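Local coordinates for protein glycosyl hydrolase (Rhizobium leguminosarum bv. trifolii, PDB 5NDX) that probably hydrolyses O-glycosidic bonds as a family 39 glycoside hydrolase, a bacterial counterpart of human alpha-L-iduronidase, at residues A[269-280]-A[316-324]; A[283-293]-A[411-419]. The protein carries 2 engineered substitutions. All coordinates share one frame; numbering follows the deposited sequence.

Overall arrangement
Both contacts are built around the piece of chain that leaves barrel strand 261-263. In contact 1 the loop 269-280 meets 316-324, the loop after strand 307-310, beside the bound sugar. Two residues on from Gly-280, helix 282-300 begins, and in contact 2 its part 283-293 packs against the end of strand 407-413, in the nine-stranded mixed sheet, and the loop after it. The order is 269-280, 283-293, 316-324, 411-419, so the two pairings cross along the chain. Their centres lie about 16 Å apart and they touch: Tyr-284 packs on Trp-278, His-279 and Arg-323, and Trp-278 on Ile-418. Together they link the ligand pocket of the barrel to the neighbouring beta domain.

Contact 1 (A[269-280]-A[316-324]); sequences QLGWSDHHSWHG and FIGGWSQRT. With 8U8 ((2~{R},3~{S},4~{S},5~{R},6~{S})-6-(4-methyl-2-oxidanylidene-chromen-7-yl)oxy-3,4,5-tris(oxidanyl)oxane-2-carboxylic acid), chain M.
Trp-272 and Phe-316 stack face to face between two loops of a TIM barrel, those following the seventh and eighth strands, beside the bound iduronide 8U8. The five-membered ring of Trp-272 lies 3.7 Å, centroid to centroid, from the Phe-316 ring, the planes 6° apart, while Phe-316 CB sits over the six-membered ring. The Trp-272 indole is placed by a first torsion of 77°, with CG between backbone N and carbonyl carbon; Ser-273 CB covers its opposite face. The backbones are tied where Arg-323 N gives a nearly straight bond to a lone pair of Trp-272 O (2.9 Å) and His-276 N reaches Ser-321 O (2.8 Å). Gln-322 has its amide held at both ends: NE2 donates to Ser-273 O (3.0 Å) and OE1 accepts from Gly-319 N, which should fix its rotation. The Arg-323 chain passes across His-279, CB over one imidazole face and Trp-278 against the other, then turns about its CG-CD bond (chi3 88°). Its guanidinium has Trp-272 CB over one face and, in its plane, Arg-323 NH1 bonded to Gln-269 O (2.9 Å). Arg-323 NH1 also bonds to the sugar carboxylate, 3.0 Å from 8U8 O6. NH2 bonds to the sugar hydroxyl O5 and to Asp-313 O. The carboxylate is thus gripped by the arginine and by two backbone amides of the turn 271-274, Gly-271 N on O6 and Trp-272 N on O7 (2.8 Å). Farther from the sugar, the Ser-277 and Ser-321 hydroxyls meet, OG to OG, at 2.8 Å.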
# COMPACT_ATOMS: atom_id res chain seq x y z
N GLN A 269 -9.73 8.09 -8.32
CA GLN A 269 -10.14 8.33 -9.70
C GLN A 269 -9.61 7.27 -10.65
O GLN A 269 -8.41 6.90 -10.60
CB GLN A 269 -9.71 9.72 -10.17
CG GLN A 269 -10.23 10.11 -11.56
CD GLN A 269 -10.07 11.59 -11.92
OE1 GLN A 269 -9.29 12.33 -11.30
NE2 GLN A 269 -10.81 12.03 -12.93
N LEU A 270 -10.50 6.79 -11.51
CA LEU A 270 -10.12 5.92 -12.64
C LEU A 270 -9.05 6.54 -13.53
O LEU A 270 -8.94 7.77 -13.63
CB LEU A 270 -11.34 5.52 -13.50
CG LEU A 270 -12.21 4.47 -12.82
CD1 LEU A 270 -13.72 4.76 -12.87
CD2 LEU A 270 -11.87 3.04 -13.36
N GLY A 271 -8.24 5.68 -14.16
CA GLY A 271 -7.24 6.13 -15.19
C GLY A 271 -5.90 6.65 -14.61
O GLY A 271 -5.65 7.84 -14.57
N TRP A 272 -5.06 5.71 -14.19
CA TRP A 272 -3.83 6.02 -13.46
C TRP A 272 -2.90 6.97 -14.19
O TRP A 272 -2.14 7.75 -13.56
CB TRP A 272 -3.04 4.73 -13.16
CG TRP A 272 -2.28 4.13 -14.30
CD1 TRP A 272 -2.71 3.14 -15.15
CD2 TRP A 272 -0.95 4.45 -14.72
NE1 TRP A 272 -1.74 2.84 -16.06
CE2 TRP A 272 -0.65 3.62 -15.82
CE3 TRP A 272 0.00 5.36 -14.29
CZ2 TRP A 272 0.56 3.68 -16.48
CZ3 TRP A 272 1.21 5.43 -14.94
CH2 TRP A 272 1.49 4.60 -16.03
N SER A 273 -2.86 6.84 -15.51
CA SER A 273 -1.90 7.59 -16.30
C SER A 273 -2.36 8.99 -16.72
O SER A 273 -1.56 9.76 -17.27
CB SER A 273 -1.49 6.79 -17.55
OG SER A 273 -2.59 6.71 -18.45
N ASP A 274 -3.60 9.37 -16.47
CA ASP A 274 -4.01 10.76 -16.68
C ASP A 274 -3.30 11.66 -15.66
O ASP A 274 -2.87 11.16 -14.62
CB ASP A 274 -5.52 10.89 -16.50
CG ASP A 274 -6.28 10.22 -17.63
OD1 ASP A 274 -5.78 10.28 -18.76
OD2 ASP A 274 -7.38 9.68 -17.39
N HIS A 275 -3.12 12.95 -15.98
CA HIS A 275 -2.41 13.86 -15.10
C HIS A 275 -3.39 14.56 -14.15
O HIS A 275 -4.27 15.30 -14.58
CB HIS A 275 -1.60 14.85 -15.90
CG HIS A 275 -0.58 14.17 -16.73
ND1 HIS A 275 0.60 13.70 -16.21
CD2 HIS A 275 -0.60 13.78 -18.03
CE1 HIS A 275 1.30 13.12 -17.17
NE2 HIS A 275 0.59 13.17 -18.28
N HIS A 276 -3.32 14.17 -12.87
CA HIS A 276 -4.07 14.80 -11.81
C HIS A 276 -3.05 15.03 -10.69
O HIS A 276 -2.63 14.08 -10.00
CB HIS A 276 -5.19 13.89 -11.34
CG HIS A 276 -6.15 13.48 -12.41
ND1 HIS A 276 -7.04 14.37 -12.99
CD2 HIS A 276 -6.38 12.28 -13.00
CE1 HIS A 276 -7.78 13.73 -13.87
NE2 HIS A 276 -7.39 12.47 -13.91
N SER A 277 -2.64 16.29 -10.55
CA SER A 277 -1.53 16.70 -9.73
C SER A 277 -1.66 16.46 -8.21
O SER A 277 -0.66 16.33 -7.51
CB SER A 277 -1.19 18.15 -10.00
OG SER A 277 -0.54 18.24 -11.26
N TRP A 278 -2.88 16.36 -7.75
CA TRP A 278 -3.15 16.01 -6.40
C TRP A 278 -2.58 14.64 -5.96
O TRP A 278 -2.42 14.42 -4.77
CB TRP A 278 -4.65 16.07 -6.09
CG TRP A 278 -5.58 15.38 -6.98
CD1 TRP A 278 -6.34 15.98 -7.98
CD2 TRP A 278 -5.98 14.01 -6.94
NE1 TRP A 278 -7.12 15.03 -8.59
CE2 TRP A 278 -6.93 13.82 -7.97
CE3 TRP A 278 -5.58 12.89 -6.17
CZ2 TRP A 278 -7.53 12.59 -8.21
CZ3 TRP A 278 -6.20 11.70 -6.37
CH2 TRP A 278 -7.17 11.55 -7.38
N HIS A 279 -2.27 13.76 -6.91
CA HIS A 279 -1.57 12.52 -6.57
C HIS A 279 -0.19 12.76 -5.96
O HIS A 279 0.34 11.90 -5.24
CB HIS A 279 -1.42 11.62 -7.78
CG HIS A 279 -2.69 10.93 -8.18
ND1 HIS A 279 -3.35 11.22 -9.35
CD2 HIS A 279 -3.41 9.95 -7.59
CE1 HIS A 279 -4.42 10.46 -9.47
NE2 HIS A 279 -4.50 9.71 -8.40
N GLY A 280 0.39 13.92 -6.21
CA GLY A 280 1.71 14.26 -5.67
C GLY A 280 1.69 15.05 -4.39
O GLY A 280 2.74 15.44 -3.87
N PHE A 316 1.97 1.70 -10.10
CA PHE A 316 2.37 1.97 -11.48
C PHE A 316 3.57 2.89 -11.41
O PHE A 316 3.80 3.55 -10.37
CB PHE A 316 1.27 2.65 -12.29
CG PHE A 316 0.10 1.77 -12.55
CD1 PHE A 316 0.08 0.94 -13.65
CD2 PHE A 316 -1.01 1.76 -11.68
CE1 PHE A 316 -1.01 0.10 -13.89
CE2 PHE A 316 -2.11 0.92 -11.93
CZ PHE A 316 -2.10 0.09 -13.02
N ILE A 317 4.38 2.85 -12.47
CA ILE A 317 5.58 3.70 -12.58
C ILE A 317 5.24 4.92 -13.43
O ILE A 317 4.69 4.74 -14.48
CB ILE A 317 6.75 2.93 -13.25
CG1 ILE A 317 7.08 1.70 -12.42
CG2 ILE A 317 7.97 3.82 -13.37
CD1 ILE A 317 8.27 0.91 -12.90
N GLY A 318 5.55 6.14 -12.97
CA GLY A 318 5.25 7.36 -13.70
C GLY A 318 5.57 8.61 -12.91
O GLY A 318 6.38 8.59 -11.98
N GLY A 319 4.96 9.71 -13.31
CA GLY A 319 5.33 11.04 -12.83
C GLY A 319 4.55 11.53 -11.62
O GLY A 319 3.71 10.81 -11.04
N TRP A 320 4.82 12.76 -11.25
CA TRP A 320 4.20 13.40 -10.07
C TRP A 320 2.68 13.39 -10.08
O TRP A 320 2.04 13.22 -9.01
CB TRP A 320 4.70 14.82 -9.95
CG TRP A 320 6.15 15.00 -9.55
CD1 TRP A 320 7.18 15.38 -10.35
CD2 TRP A 320 6.68 14.90 -8.23
NE1 TRP A 320 8.33 15.47 -9.63
CE2 TRP A 320 8.05 15.19 -8.32
CE3 TRP A 320 6.16 14.54 -7.00
CZ2 TRP A 320 8.90 15.18 -7.20
CZ3 TRP A 320 7.00 14.52 -5.90
CH2 TRP A 320 8.36 14.86 -6.02
N SER A 321 2.10 13.54 -11.27
CA SER A 321 0.68 13.76 -11.48
C SER A 321 -0.03 12.49 -11.85
O SER A 321 -1.24 12.50 -12.04
CB SER A 321 0.47 14.74 -12.68
OG SER A 321 0.84 15.98 -12.20
N GLN A 322 0.68 11.39 -11.92
CA GLN A 322 -0.00 10.11 -12.17
C GLN A 322 -0.28 9.37 -10.88
O GLN A 322 0.26 9.77 -9.84
CB GLN A 322 0.86 9.34 -13.15
CG GLN A 322 0.87 10.07 -14.51
CD GLN A 322 1.80 9.43 -15.51
OE1 GLN A 322 2.92 9.03 -15.19
NE2 GLN A 322 1.33 9.28 -16.71
N ARG A 323 -1.14 8.34 -10.91
CA ARG A 323 -1.48 7.58 -9.69
C ARG A 323 -0.41 6.55 -9.42
O ARG A 323 -0.51 5.34 -9.78
CB ARG A 323 -2.81 6.92 -9.83
CG ARG A 323 -3.31 6.18 -8.57
CD ARG A 323 -4.80 5.80 -8.83
NE ARG A 323 -4.77 4.62 -9.44
CZ ARG A 323 -5.54 4.12 -10.39
NH1 ARG A 323 -6.64 4.65 -10.92
NH2 ARG A 323 -5.12 2.95 -10.77
N THR A 324 0.65 7.07 -8.86
CA THR A 324 1.89 6.32 -8.63
C THR A 324 2.40 6.74 -7.25
O THR A 324 2.18 7.90 -6.80
CB THR A 324 2.97 6.62 -9.70
OG1 THR A 324 3.44 7.95 -9.59
CG2 THR A 324 2.39 6.45 -11.12
C15 8U8 M . -12.43 -0.15 -19.88
C13 8U8 M . -13.02 -0.08 -18.60
C14 8U8 M . -14.41 -0.01 -18.51
C16 8U8 M . -15.04 0.02 -17.26
O9 8U8 M . -16.27 0.12 -17.26
O8 8U8 M . -14.31 -0.00 -16.09
C11 8U8 M . -12.95 -0.19 -16.14
C10 8U8 M . -12.25 -0.35 -14.94
C12 8U8 M . -12.29 -0.22 -17.40
C7 8U8 M . -10.90 -0.44 -17.40
C8 8U8 M . -10.20 -0.61 -16.19
C9 8U8 M . -10.86 -0.55 -14.96
O2 8U8 M . -10.22 -0.74 -13.75
C5 8U8 M . -8.79 -0.47 -13.51
O1 8U8 M . -8.47 0.83 -14.04
C1 8U8 M . -7.14 1.15 -14.23
C6 8U8 M . -7.10 2.51 -13.83
O7 8U8 M . -6.22 3.19 -14.34
O6 8U8 M . -7.93 2.86 -13.00
C2 8U8 M . -6.10 0.42 -13.32
O5 8U8 M . -6.13 1.02 -12.01
C3 8U8 M . -6.30 -1.16 -13.27
O4 8U8 M . -5.24 -1.79 -13.89
C4 8U8 M . -7.65 -1.59 -13.92
O3 8U8 M . -7.93 -3.00 -13.52
O HOH W 1 1.19 9.25 -4.57

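Contact 2 (A[283-293]-A[411-419]); sequences YYAGIIARIIE and LIHSVDAIN
Ile-412 lays its CG1 and CD1 branch against Ala-289, CG1 lying 3.8 Å from Ala-289 CB, where helix 282-300 of the TIM barrel packs on the end of strand 407-413 of the beta domain. The axes of helix segment 283-293 and strand 411-413 pass 7.9 Å apart, their N-to-C directions at 115°. CG2 of Ile-412 rests near Gly-286 O, and CD1 also touches Glu-293 CB. Ser-414 comes close over Gly-286, their CA atoms 5.1 Å apart; a beta carbon on that glycine would crowd Ser-414 CB. With its hydroxyl anti to the backbone N (chi1 170°), Ser-414 places OG beside the helix, 2.7 Å from a water that donates to Tyr-283 O. Ser-414 O takes a weak bond from Arg-290 NH1. At Val-415 the CA, together with Asp-416 N, lies over one guanidinium face of Arg-290. Asp-416 OD1 then forms the salt bridge with Arg-290 NE (3.1 Å), approached from above the carboxylate plane, the two flat groups nearly perpendicular; Thr-235 OG1 bonds to both atoms. Asp-416 O accepts the Tyr-283 hydroxyl, OH to O 2.7 Å. Ala-417 O lies at that ring's edge, and Ile-418 CG1 sits over one face, 3.6 Å from Tyr-283 CZ. A leucine in place of Tyr-283 would probably leave Asp-416 O without this donor and strip Ile-418 of the ring it packs on. Apolar packing near the strand, a serine bonded to water and an arginine-aspartate pair together imply that the two domains are joined by charge and hydrogen bonds as well as by apolar side chains.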
# COMPACT_ATOMS: atom_id res chain seq x y z
N TYR A 283 -3.34 16.09 -0.54
CA TYR A 283 -4.71 15.73 -0.82
C TYR A 283 -4.87 14.24 -0.96
O TYR A 283 -5.84 13.68 -0.46
CB TYR A 283 -5.25 16.42 -2.09
CG TYR A 283 -6.62 15.92 -2.50
CD1 TYR A 283 -6.75 14.80 -3.29
CD2 TYR A 283 -7.78 16.55 -2.06
CE1 TYR A 283 -7.99 14.31 -3.66
CE2 TYR A 283 -9.02 16.05 -2.40
CZ TYR A 283 -9.11 14.95 -3.22
OH TYR A 283 -10.33 14.44 -3.58
N TYR A 284 -3.93 13.59 -1.64
CA TYR A 284 -4.03 12.18 -1.88
C TYR A 284 -3.82 11.38 -0.57
O TYR A 284 -4.50 10.42 -0.37
CB TYR A 284 -3.02 11.73 -2.91
CG TYR A 284 -3.15 10.31 -3.45
CD1 TYR A 284 -4.38 9.64 -3.56
CD2 TYR A 284 -2.02 9.66 -3.95
CE1 TYR A 284 -4.44 8.36 -4.13
CE2 TYR A 284 -2.09 8.40 -4.47
CZ TYR A 284 -3.30 7.73 -4.57
OH TYR A 284 -3.29 6.46 -5.12
N ALA A 285 -2.92 11.83 0.30
CA ALA A 285 -2.77 11.17 1.58
C ALA A 285 -4.05 11.26 2.36
O ALA A 285 -4.48 10.28 2.98
CB ALA A 285 -1.63 11.81 2.36
N GLY A 286 -4.65 12.46 2.37
CA GLY A 286 -5.91 12.69 3.09
C GLY A 286 -7.03 11.82 2.59
O GLY A 286 -7.73 11.15 3.38
N ILE A 287 -7.17 11.78 1.29
CA ILE A 287 -8.26 11.06 0.65
C ILE A 287 -8.16 9.55 0.80
O ILE A 287 -9.17 8.88 0.98
CB ILE A 287 -8.44 11.51 -0.83
CG1 ILE A 287 -9.91 11.44 -1.22
CG2 ILE A 287 -7.71 10.62 -1.79
CD1 ILE A 287 -10.72 12.58 -0.60
N ILE A 288 -6.96 8.98 0.72
CA ILE A 288 -6.78 7.53 1.04
C ILE A 288 -7.24 7.23 2.48
O ILE A 288 -7.98 6.25 2.74
CB ILE A 288 -5.29 7.14 0.89
CG1 ILE A 288 -4.90 7.10 -0.62
CG2 ILE A 288 -5.00 5.75 1.48
CD1 ILE A 288 -3.40 7.11 -0.89
N ALA A 289 -6.82 8.08 3.43
CA ALA A 289 -7.20 7.87 4.79
C ALA A 289 -8.72 8.07 5.00
O ALA A 289 -9.36 7.33 5.77
CB ALA A 289 -6.37 8.74 5.73
N ARG A 290 -9.28 9.05 4.31
CA ARG A 290 -10.69 9.32 4.39
C ARG A 290 -11.53 8.14 3.88
O ARG A 290 -12.51 7.78 4.51
CB ARG A 290 -11.02 10.61 3.64
CG ARG A 290 -12.47 10.82 3.33
CD ARG A 290 -12.67 12.24 2.88
NE ARG A 290 -13.99 12.47 2.34
CZ ARG A 290 -14.99 13.12 2.93
NH1 ARG A 290 -14.91 13.62 4.13
NH2 ARG A 290 -16.13 13.20 2.30
N ILE A 291 -11.15 7.58 2.75
CA ILE A 291 -11.79 6.37 2.22
C ILE A 291 -11.73 5.18 3.22
O ILE A 291 -12.74 4.49 3.51
CB ILE A 291 -11.17 5.99 0.90
CG1 ILE A 291 -11.65 6.97 -0.19
CG2 ILE A 291 -11.52 4.58 0.48
CD1 ILE A 291 -10.78 6.95 -1.41
N ILE A 292 -10.55 4.99 3.79
CA ILE A 292 -10.38 4.00 4.83
C ILE A 292 -11.29 4.24 6.02
O ILE A 292 -12.00 3.32 6.48
CB ILE A 292 -8.90 3.88 5.24
CG1 ILE A 292 -8.14 3.16 4.09
CG2 ILE A 292 -8.76 3.20 6.60
CD1 ILE A 292 -6.63 3.34 4.09
N GLU A 293 -11.30 5.48 6.53
CA GLU A 293 -12.09 5.74 7.71
C GLU A 293 -13.60 5.54 7.45
O GLU A 293 -14.33 5.06 8.32
CB GLU A 293 -11.79 7.13 8.26
CG GLU A 293 -12.45 7.43 9.59
CD GLU A 293 -13.87 7.98 9.50
OE1 GLU A 293 -14.32 8.42 8.43
OE2 GLU A 293 -14.52 8.00 10.58
N LEU A 411 -5.22 11.24 12.65
CA LEU A 411 -6.15 12.39 12.57
C LEU A 411 -6.16 12.88 11.10
O LEU A 411 -5.12 13.32 10.55
CB LEU A 411 -5.69 13.47 13.50
CG LEU A 411 -6.67 14.63 13.67
CD1 LEU A 411 -7.97 14.17 14.32
CD2 LEU A 411 -6.00 15.71 14.50
N ILE A 412 -7.33 12.79 10.47
CA ILE A 412 -7.50 12.95 9.04
C ILE A 412 -8.30 14.25 8.79
O ILE A 412 -9.36 14.41 9.38
CB ILE A 412 -8.31 11.77 8.52
CG1 ILE A 412 -7.64 10.44 8.85
CG2 ILE A 412 -8.58 11.90 7.02
CD1 ILE A 412 -8.60 9.27 8.83
N HIS A 413 -7.78 15.19 8.00
CA HIS A 413 -8.57 16.39 7.64
C HIS A 413 -8.61 16.41 6.13
O HIS A 413 -7.60 16.69 5.48
CB HIS A 413 -7.93 17.60 8.26
CG HIS A 413 -8.78 18.83 8.31
ND1 HIS A 413 -10.15 18.85 8.12
CD2 HIS A 413 -8.43 20.10 8.58
CE1 HIS A 413 -10.60 20.09 8.26
NE2 HIS A 413 -9.58 20.86 8.57
N SER A 414 -9.72 15.95 5.59
CA SER A 414 -9.84 15.68 4.18
C SER A 414 -11.31 15.82 3.78
O SER A 414 -12.22 15.29 4.44
CB SER A 414 -9.34 14.26 3.87
OG SER A 414 -9.64 13.83 2.55
N VAL A 415 -11.52 16.56 2.68
CA VAL A 415 -12.82 16.59 1.97
C VAL A 415 -12.61 16.16 0.50
O VAL A 415 -11.48 16.21 -0.02
CB VAL A 415 -13.47 18.00 2.00
CG1 VAL A 415 -13.79 18.44 3.45
CG2 VAL A 415 -12.56 19.05 1.35
N ASP A 416 -13.71 15.80 -0.15
CA ASP A 416 -13.67 15.36 -1.54
C ASP A 416 -13.14 16.46 -2.45
O ASP A 416 -12.34 16.19 -3.35
CB ASP A 416 -15.07 14.93 -1.97
CG ASP A 416 -15.47 13.59 -1.38
OD1 ASP A 416 -14.66 12.93 -0.69
OD2 ASP A 416 -16.59 13.16 -1.61
N ALA A 417 -13.54 17.71 -2.20
CA ALA A 417 -13.11 18.80 -3.08
C ALA A 417 -11.61 19.05 -2.98
O ALA A 417 -11.02 19.20 -1.89
CB ALA A 417 -13.93 20.08 -2.86
N ILE A 418 -11.00 19.10 -4.15
CA ILE A 418 -9.54 19.20 -4.31
C ILE A 418 -9.01 20.60 -4.01
O ILE A 418 -7.94 20.77 -3.48
CB ILE A 418 -9.18 18.81 -5.76
CG1 ILE A 418 -9.49 17.32 -5.96
CG2 ILE A 418 -7.69 19.05 -6.05
CD1 ILE A 418 -9.82 16.98 -7.38
N ASN A 419 -9.80 21.58 -4.34
CA ASN A 419 -9.50 23.00 -4.36
C ASN A 419 -9.91 23.68 -3.04
O ASN A 419 -10.21 24.87 -3.08
CB ASN A 419 -10.38 23.60 -5.51
CG ASN A 419 -11.87 23.27 -5.31
OD1 ASN A 419 -12.55 23.95 -4.58
ND2 ASN A 419 -12.34 22.16 -5.86
O HOH W 2 -7.61 15.01 1.23